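Aminoglycoside phosphotransferase (PDB 4PDY) probably acts as a transferase that moves a phosphate group, built on a protein-kinase-like fold with a sheet-rich N-terminal lobe and a helical C-terminal lobe. Local coordinates at residues Ala201-Arg206 against Val295-Arg300; Ile209-Ala214 against Pro251-Met256. One frame throughout, in Å; residues are numbered along the deposited sequence.

Contact 1 of 2, residues Ala201-Arg206 against Val295-Arg300; sequences ALFEDR and VEAILR
The helical lobe of this protein-kinase-like phosphotransferase fold is tied together here by a helix-on-helix contact in which Leu202 and Phe203, near the C-terminal end of helix 189-203, close around Ala297 of helix 289-300. It illustrates how one small residue lets two helices come near: the CA atoms of Leu202 and Ala297 lie 5.3 Å apart. The Ala297 methyl does double duty. CB sits squarely over the Phe203 ring, 3.6 Å from its centroid and 9° off the ring normal, a CH-pi contact, and the same carbon meets Leu202 CB at 3.6 Å. Leu202 also puts one methyl against the opposing backbone, CD1 lying 3.7 Å from Ala297 N and brushing Glu296 CB at 4.1 Å. In Phe203 the ring carbon CG is placed opposite the carbonyl carbon (chi1 -76°), a turn that swings the ring out to slide over the alanine and reach the next residue. Shortening Phe203 to an alanine would probably strip the ring from one side of the Ala297 methyl and leave Ile298 without its aromatic neighbour, opening a gap between the helices. Phe158 of helix 154-173 also meets this ring, the two planes inclined by about 20°. Polar ties frame this apolar centre: Asp205 forms a salt bridge with Arg293, and Ser199 OG is hydrogen-bonded to Ala297 O. At the ring's edge, close to its plane, Phe203 CZ touches Ile298 CG1 at 3.8 Å, the two side chains crossing at about a right angle.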
ATOM      1  N   ALA A 201     -10.966   1.659  20.278  1.00 14.22           N
ATOM      2  CA  ALA A 201     -12.094   2.522  20.683  1.00 16.66           C
ATOM      3  C   ALA A 201     -12.584   3.373  19.507  1.00 15.68           C
ATOM      4  O   ALA A 201     -13.786   3.557  19.295  1.00 18.00           O
ATOM      5  CB  ALA A 201     -11.723   3.409  21.872  1.00 18.34           C
ATOM      6  N   LEU A 202     -11.644   3.875  18.700  1.00 16.37           N
ATOM      7  CA  LEU A 202     -12.032   4.651  17.523  1.00 16.45           C
ATOM      8  C   LEU A 202     -12.760   3.805  16.498  1.00 15.21           C
ATOM      9  O   LEU A 202     -13.753   4.243  15.920  1.00 18.19           O
ATOM     10  CB  LEU A 202     -10.830   5.324  16.859  1.00 19.47           C
ATOM     11  CG  LEU A 202     -10.344   6.604  17.538  1.00 22.14           C
ATOM     12  CD1 LEU A 202      -8.984   6.971  16.976  1.00 22.21           C
ATOM     13  CD2 LEU A 202     -11.323   7.745  17.338  1.00 27.18           C
ATOM     14  N   PHE A 203     -12.297   2.580  16.286  1.00 14.27           N
ATOM     15  CA  PHE A 203     -12.990   1.667  15.377  1.00 16.70           C
ATOM     16  C   PHE A 203     -14.422   1.335  15.829  1.00 18.31           C
ATOM     17  O   PHE A 203     -15.251   1.012  14.996  1.00 20.55           O
ATOM     18  CB  PHE A 203     -12.203   0.366  15.178  1.00 16.67           C
ATOM     19  CG  PHE A 203     -11.004   0.491  14.258  1.00 16.48           C
ATOM     20  CD1 PHE A 203     -11.146   0.847  12.914  1.00 16.72           C
ATOM     21  CD2 PHE A 203      -9.746   0.204  14.737  1.00 15.12           C
ATOM     22  CE1 PHE A 203     -10.037   0.935  12.077  1.00 17.03           C
ATOM     23  CE2 PHE A 203      -8.638   0.297  13.906  1.00 15.34           C
ATOM     24  CZ  PHE A 203      -8.790   0.660  12.584  1.00 19.39           C
ATOM     25  N   GLU A 204     -14.678   1.418  17.140  1.00 15.74           N
ATOM     26  CA  GLU A 204     -16.009   1.167  17.744  1.00 15.64           C
ATOM     27  C   GLU A 204     -16.909   2.403  17.776  1.00 16.84           C
ATOM     28  O   GLU A 204     -18.083   2.296  18.121  1.00 20.15           O
ATOM     29  CB  GLU A 204     -15.818   0.585  19.147  1.00 17.10           C
ATOM     30  CG  GLU A 204     -15.157  -0.783  19.106  1.00 18.93           C
ATOM     31  CD  GLU A 204     -14.960  -1.405  20.466  1.00 25.17           C
ATOM     32  OE1 GLU A 204     -14.888  -0.664  21.467  1.00 29.23           O
ATOM     33  OE2 GLU A 204     -14.863  -2.650  20.534  1.00 33.34           O
ATOM     34  N   ASP A 205     -16.384   3.560  17.391  1.00 16.03           N
ATOM     35  CA  ASP A 205     -17.169   4.778  17.351  1.00 16.70           C
ATOM     36  C   ASP A 205     -18.142   4.757  16.181  1.00 15.66           C
ATOM     37  O   ASP A 205     -17.799   4.387  15.050  1.00 16.66           O
ATOM     38  CB  ASP A 205     -16.275   6.031  17.275  1.00 19.24           C
ATOM     39  CG  ASP A 205     -15.579   6.356  18.604  1.00 25.83           C
ATOM     40  OD1 ASP A 205     -16.084   5.937  19.679  1.00 30.68           O
ATOM     41  OD2 ASP A 205     -14.524   7.049  18.580  1.00 31.66           O
ATOM     42  N   ARG A 206     -19.364   5.190  16.446  1.00 19.65           N
ATOM     43  CA  ARG A 206     -20.425   5.077  15.458  1.00 20.86           C
ATOM     44  C   ARG A 206     -20.152   5.882  14.176  1.00 21.16           C
ATOM     45  O   ARG A 206     -20.507   5.464  13.071  1.00 21.54           O
ATOM     46  CB  ARG A 206     -21.764   5.447  16.129  1.00 25.17           C
ATOM     47  CG  ARG A 206     -21.825   6.876  16.655  1.00 31.22           C
ATOM     48  CD  ARG A 206     -22.682   7.010  17.915  1.00 37.23           C
ATOM     49  NE  ARG A 206     -23.319   8.320  18.019  1.00 44.03           N
ATOM     50  CZ  ARG A 206     -24.304   8.768  17.238  1.00 42.02           C
ATOM     51  NH1 ARG A 206     -24.797   8.022  16.252  1.00 39.91           N
ATOM     52  NH2 ARG A 206     -24.804   9.984  17.444  1.00 43.71           N
ATOM     53  N   VAL A 295      -9.072   7.243   9.551  1.00 10.88           N
ATOM     54  CA  VAL A 295      -7.632   7.294   9.326  1.00 10.49           C
ATOM     55  C   VAL A 295      -6.899   7.328  10.677  1.00 10.88           C
ATOM     56  O   VAL A 295      -5.926   6.615  10.866  1.00 12.60           O
ATOM     57  CB  VAL A 295      -7.256   8.513   8.454  1.00 12.03           C
ATOM     58  CG1 VAL A 295      -5.754   8.724   8.463  1.00 12.59           C
ATOM     59  CG2 VAL A 295      -7.755   8.338   7.031  1.00 11.48           C
ATOM     60  N   GLU A 296      -7.391   8.132  11.635  1.00 11.52           N
ATOM     61  CA  GLU A 296      -6.765   8.150  12.939  1.00 11.67           C
ATOM     62  C   GLU A 296      -6.801   6.779  13.632  1.00 12.36           C
ATOM     63  O   GLU A 296      -5.840   6.393  14.302  1.00 13.45           O
ATOM     64  CB  GLU A 296      -7.465   9.146  13.854  1.00 13.03           C
ATOM     65  CG  GLU A 296      -7.256  10.603  13.479  1.00 15.44           C
ATOM     66  CD  GLU A 296      -7.948  11.523  14.463  1.00 18.38           C
ATOM     67  OE1 GLU A 296      -9.201  11.609  14.450  1.00 22.89           O
ATOM     68  OE2 GLU A 296      -7.224  12.139  15.262  1.00 21.20           O
ATOM     69  N   ALA A 297      -7.918   6.065  13.499  1.00 12.03           N
ATOM     70  CA  ALA A 297      -8.032   4.740  14.105  1.00 13.84           C
ATOM     71  C   ALA A 297      -6.923   3.815  13.607  1.00 13.01           C
ATOM     72  O   ALA A 297      -6.267   3.087  14.375  1.00 13.48           O
ATOM     73  CB  ALA A 297      -9.388   4.118  13.789  1.00 14.62           C
ATOM     74  N   ILE A 298      -6.691   3.879  12.299  1.00 12.38           N
ATOM     75  CA  ILE A 298      -5.679   3.036  11.701  1.00 11.54           C
ATOM     76  C   ILE A 298      -4.278   3.487  12.152  1.00 11.79           C
ATOM     77  O   ILE A 298      -3.479   2.666  12.594  1.00 12.50           O
ATOM     78  CB  ILE A 298      -5.795   3.045  10.162  1.00 12.22           C
ATOM     79  CG1 ILE A 298      -7.087   2.379   9.706  1.00 13.48           C
ATOM     80  CG2 ILE A 298      -4.618   2.316   9.515  1.00 12.79           C
ATOM     81  CD1 ILE A 298      -7.537   2.797   8.332  1.00 16.24           C
ATOM     82  N   LEU A 299      -3.969   4.779  12.007  1.00 10.84           N
ATOM     83  CA  LEU A 299      -2.652   5.275  12.400  1.00 12.71           C
ATOM     84  C   LEU A 299      -2.303   5.140  13.868  1.00 12.65           C
ATOM     85  O   LEU A 299      -1.143   4.932  14.220  1.00 12.45           O
ATOM     86  CB  LEU A 299      -2.493   6.733  12.071  1.00 13.45           C
ATOM     87  CG  LEU A 299      -2.454   7.111  10.626  1.00 14.57           C
ATOM     88  CD1 LEU A 299      -2.271   8.612  10.507  1.00 14.21           C
ATOM     89  CD2 LEU A 299      -1.312   6.367   9.949  1.00 15.22           C
ATOM     90  N   ARG A 300      -3.313   5.235  14.736  1.00 12.30           N
ATOM     91  CA  ARG A 300      -3.056   5.153  16.157  1.00 11.99           C
ATOM     92  C   ARG A 300      -2.594   3.757  16.561  1.00 10.15           C
ATOM     93  O   ARG A 300      -1.845   3.604  17.526  1.00 12.43           O
ATOM     94  CB  ARG A 300      -4.339   5.521  16.925  1.00 12.71           C
ATOM     95  CG  ARG A 300      -4.316   5.339  18.441  1.00 14.27           C
ATOM     96  CD  ARG A 300      -3.246   6.124  19.157  1.00 14.86           C
ATOM     97  NE  ARG A 300      -3.528   7.548  19.169  1.00 17.08           N
ATOM     98  CZ  ARG A 300      -2.751   8.465  19.746  1.00 17.18           C
ATOM     99  NH1 ARG A 300      -3.131   9.734  19.723  1.00 18.55           N
ATOM    100  NH2 ARG A 300      -1.619   8.114  20.363  1.00 18.51           N
TER

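Contact 2 of 2, residues Ile209-Ala214 against Pro251-Met256; sequences IAYLEA and PRALDM
Tyr211 of helix 206-218 reaches across to Ala253 in the first turn of helix 252-266, and the contact divides into a tight buried half and a looser half nearer solvent. In the tight half Ala253 N donates to Tyr211 OH over 3.0 Å, with a bent N-H...O angle of 141°. The neighbouring Arg252 N also approaches this hydroxyl but is poorly directed toward it, and is hydrogen-bonded instead to Glu215 OE1. Tyrosine carbon packs beside the polar bond: Tyr211 CE2 lies 3.6 Å from Ala253 CB, the methyl coming at the ring from an oblique direction. With chi1 at 165° the ring extends on the far side of CB from its own backbone nitrogen, which carries the hydroxyl to the opposite helix. The looser half is apolar. Leu212 CD2 rests 3.8 Å from Pro251 CG, the two side chains crossing at about a right angle, and both residues remain partly exposed; the proline is linked to the tyrosine ring more distantly, CB to CE2 at 4.1 Å. Two residues past Ala253, Asp255 accepts hydrogen bonds from His223 N and Leu224 N, consistent with the aspartate that steadies the catalytic-loop backbone in protein kinases. Tyr211 OH is also hydrogen-bonded to Glu291 OE2, while the other carboxylate oxygen, OE1, forms a salt bridge with Arg252 NH2. Gripped from two helices, the hydroxyl satisfies an amide at the start of helix 252-266; its oxygen is likely to suit that helix's positive pole, and the glutamate bond probably limits rotation of the hydroxyl.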
ATOM      1  N   ILE A 209     -17.651   3.820  11.940  1.00 14.50           N
ATOM      2  CA  ILE A 209     -18.418   2.758  11.316  1.00 15.28           C
ATOM      3  C   ILE A 209     -19.344   3.284  10.207  1.00 15.79           C
ATOM      4  O   ILE A 209     -19.472   2.674   9.144  1.00 16.61           O
ATOM      5  CB  ILE A 209     -19.221   2.007  12.396  1.00 17.24           C
ATOM      6  CG1 ILE A 209     -18.251   1.255  13.314  1.00 19.23           C
ATOM      7  CG2 ILE A 209     -20.244   1.061  11.761  1.00 21.07           C
ATOM      8  CD1 ILE A 209     -18.819   0.847  14.664  1.00 21.47           C
ATOM      9  N   ALA A 210     -20.023   4.396  10.470  1.00 16.57           N
ATOM     10  CA  ALA A 210     -20.893   4.994   9.466  1.00 16.78           C
ATOM     11  C   ALA A 210     -20.122   5.374   8.200  1.00 16.18           C
ATOM     12  O   ALA A 210     -20.611   5.168   7.090  1.00 17.15           O
ATOM     13  CB  ALA A 210     -21.604   6.213  10.052  1.00 19.15           C
ATOM     14  N   TYR A 211     -18.923   5.910   8.383  1.00 15.42           N
ATOM     15  CA  TYR A 211     -18.056   6.207   7.243  1.00 15.10           C
ATOM     16  C   TYR A 211     -17.706   4.952   6.419  1.00 14.09           C
ATOM     17  O   TYR A 211     -17.842   4.939   5.185  1.00 15.69           O
ATOM     18  CB  TYR A 211     -16.792   6.920   7.713  1.00 15.24           C
ATOM     19  CG  TYR A 211     -15.729   6.908   6.648  1.00 14.55           C
ATOM     20  CD1 TYR A 211     -15.761   7.814   5.594  1.00 13.89           C
ATOM     21  CD2 TYR A 211     -14.716   5.958   6.672  1.00 14.71           C
ATOM     22  CE1 TYR A 211     -14.793   7.762   4.582  1.00 13.97           C
ATOM     23  CE2 TYR A 211     -13.768   5.908   5.670  1.00 13.63           C
ATOM     24  CZ  TYR A 211     -13.832   6.798   4.635  1.00 13.83           C
ATOM     25  OH  TYR A 211     -12.858   6.753   3.668  1.00 13.99           O
ATOM     26  N   LEU A 212     -17.292   3.897   7.111  1.00 15.22           N
ATOM     27  CA  LEU A 212     -16.847   2.684   6.443  1.00 16.48           C
ATOM     28  C   LEU A 212     -18.009   2.066   5.681  1.00 17.42           C
ATOM     29  O   LEU A 212     -17.869   1.645   4.548  1.00 17.88           O
ATOM     30  CB  LEU A 212     -16.228   1.704   7.438  1.00 16.19           C
ATOM     31  CG  LEU A 212     -14.941   2.198   8.132  1.00 15.89           C
ATOM     32  CD1 LEU A 212     -14.561   1.297   9.289  1.00 17.37           C
ATOM     33  CD2 LEU A 212     -13.779   2.264   7.146  1.00 16.99           C
ATOM     34  N   GLU A 213     -19.179   2.044   6.309  1.00 17.43           N
ATOM     35  CA  GLU A 213     -20.351   1.474   5.655  1.00 18.55           C
ATOM     36  C   GLU A 213     -20.815   2.289   4.458  1.00 18.34           C
ATOM     37  O   GLU A 213     -21.220   1.719   3.427  1.00 20.90           O
ATOM     38  CB  GLU A 213     -21.483   1.316   6.655  1.00 20.84           C
ATOM     39  CG  GLU A 213     -21.187   0.315   7.755  1.00 21.28           C
ATOM     40  CD  GLU A 213     -22.267   0.280   8.836  1.00 25.82           C
ATOM     41  OE1 GLU A 213     -23.040   1.263   8.981  1.00 28.02           O
ATOM     42  OE2 GLU A 213     -22.332  -0.740   9.551  1.00 30.76           O
ATOM     43  N   ALA A 214     -20.787   3.611   4.581  1.00 19.51           N
ATOM     44  CA  ALA A 214     -21.149   4.486   3.464  1.00 19.84           C
ATOM     45  C   ALA A 214     -20.198   4.278   2.280  1.00 19.10           C
ATOM     46  O   ALA A 214     -20.639   4.223   1.133  1.00 20.50           O
ATOM     47  CB  ALA A 214     -21.125   5.933   3.902  1.00 22.86           C
ATOM     48  N   PRO A 251     -12.839   1.301   1.434  1.00 12.00           N
ATOM     49  CA  PRO A 251     -12.936   2.683   1.862  1.00 12.27           C
ATOM     50  C   PRO A 251     -11.651   3.445   1.575  1.00 11.31           C
ATOM     51  O   PRO A 251     -10.566   2.929   1.805  1.00 11.36           O
ATOM     52  CB  PRO A 251     -13.189   2.565   3.363  1.00 13.56           C
ATOM     53  CG  PRO A 251     -13.877   1.251   3.525  1.00 16.37           C
ATOM     54  CD  PRO A 251     -13.177   0.366   2.521  1.00 13.80           C
ATOM     55  N   ARG A 252     -11.815   4.687   1.138  1.00 11.07           N
ATOM     56  CA  ARG A 252     -10.701   5.552   0.802  1.00 10.41           C
ATOM     57  C   ARG A 252      -9.692   5.698   1.934  1.00 11.34           C
ATOM     58  O   ARG A 252      -8.483   5.828   1.697  1.00 12.33           O
ATOM     59  CB  ARG A 252     -11.224   6.906   0.337  1.00 11.87           C
ATOM     60  CG  ARG A 252     -10.171   7.778  -0.295  1.00 12.05           C
ATOM     61  CD  ARG A 252     -10.739   8.995  -0.979  1.00 11.85           C
ATOM     62  NE  ARG A 252     -11.161  10.011  -0.005  1.00 11.91           N
ATOM     63  CZ  ARG A 252     -11.193  11.319  -0.240  1.00 12.50           C
ATOM     64  NH1 ARG A 252     -10.826  11.805  -1.431  1.00 11.57           N
ATOM     65  NH2 ARG A 252     -11.556  12.162   0.720  1.00 13.97           N
ATOM     66  N   ALA A 253     -10.155   5.669   3.172  1.00 11.40           N
ATOM     67  CA  ALA A 253      -9.291   5.764   4.325  1.00  9.97           C
ATOM     68  C   ALA A 253      -8.161   4.730   4.338  1.00 10.85           C
ATOM     69  O   ALA A 253      -7.109   4.965   4.954  1.00 11.71           O
ATOM     70  CB  ALA A 253     -10.129   5.634   5.607  1.00 11.10           C
ATOM     71  N   LEU A 254      -8.381   3.568   3.726  1.00 11.35           N
ATOM     72  CA  LEU A 254      -7.319   2.558   3.704  1.00 11.66           C
ATOM     73  C   LEU A 254      -6.089   3.027   2.923  1.00 11.49           C
ATOM     74  O   LEU A 254      -4.992   2.975   3.453  1.00 10.96           O
ATOM     75  CB  LEU A 254      -7.815   1.245   3.150  1.00 12.98           C
ATOM     76  CG  LEU A 254      -8.808   0.464   4.025  1.00 17.36           C
ATOM     77  CD1 LEU A 254      -9.182  -0.844   3.357  1.00 18.88           C
ATOM     78  CD2 LEU A 254      -8.248   0.209   5.416  1.00 22.61           C
ATOM     79  N   ASP A 255      -6.286   3.523   1.709  1.00 10.34           N
ATOM     80  CA  ASP A 255      -5.161   4.036   0.945  1.00 11.00           C
ATOM     81  C   ASP A 255      -4.567   5.256   1.653  1.00 11.18           C
ATOM     82  O   ASP A 255      -3.346   5.414   1.708  1.00 10.64           O
ATOM     83  CB  ASP A 255      -5.592   4.404  -0.480  1.00 11.69           C
ATOM     84  CG  ASP A 255      -5.477   3.240  -1.504  1.00 11.28           C
ATOM     85  OD1 ASP A 255      -4.928   2.144  -1.211  1.00 12.00           O
ATOM     86  OD2 ASP A 255      -6.004   3.452  -2.631  1.00 11.02           O
HETATM   87  N   MSE A 256      -5.420   6.125   2.193  0.50 10.17           N
HETATM   88  CA  MSE A 256      -4.923   7.323   2.849  0.50 10.29           C
HETATM   89  C   MSE A 256      -4.061   6.997   4.048  0.50  9.86           C
HETATM   90  O   MSE A 256      -2.966   7.545   4.205  0.50 10.17           O
HETATM   91  CB  MSE A 256      -6.102   8.230   3.190  0.50  9.89           C
HETATM   92  CG  MSE A 256      -5.625   9.641   3.484  0.50 10.22           C
HETATM   93 SE   MSE A 256      -7.129  10.761   4.026  0.50 12.89          SE
HETATM   94  CE  MSE A 256      -8.526  10.494   2.668  0.50 12.28           C
TER

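Contacts 1 and 2 belong to one block of the helical lobe, their centres about 11 Å apart and on the same side of the chain's centre. Along the chain their segments come as 201-206, 209-214, 251-256 and 295-300, so both halves of contact 2 fall between those of contact 1. Helices 189-203 and 206-218 are consecutive, and Phe203 O touches Ile209 CG1 at 3.4 Å across the turn between them. The partner helices meet too, Val295 CG2 lying 3.9 Å from Ala253 CB. Four helices, distant in sequence as pairs, are thereby joined through buried contacts into one part of the helical lobe.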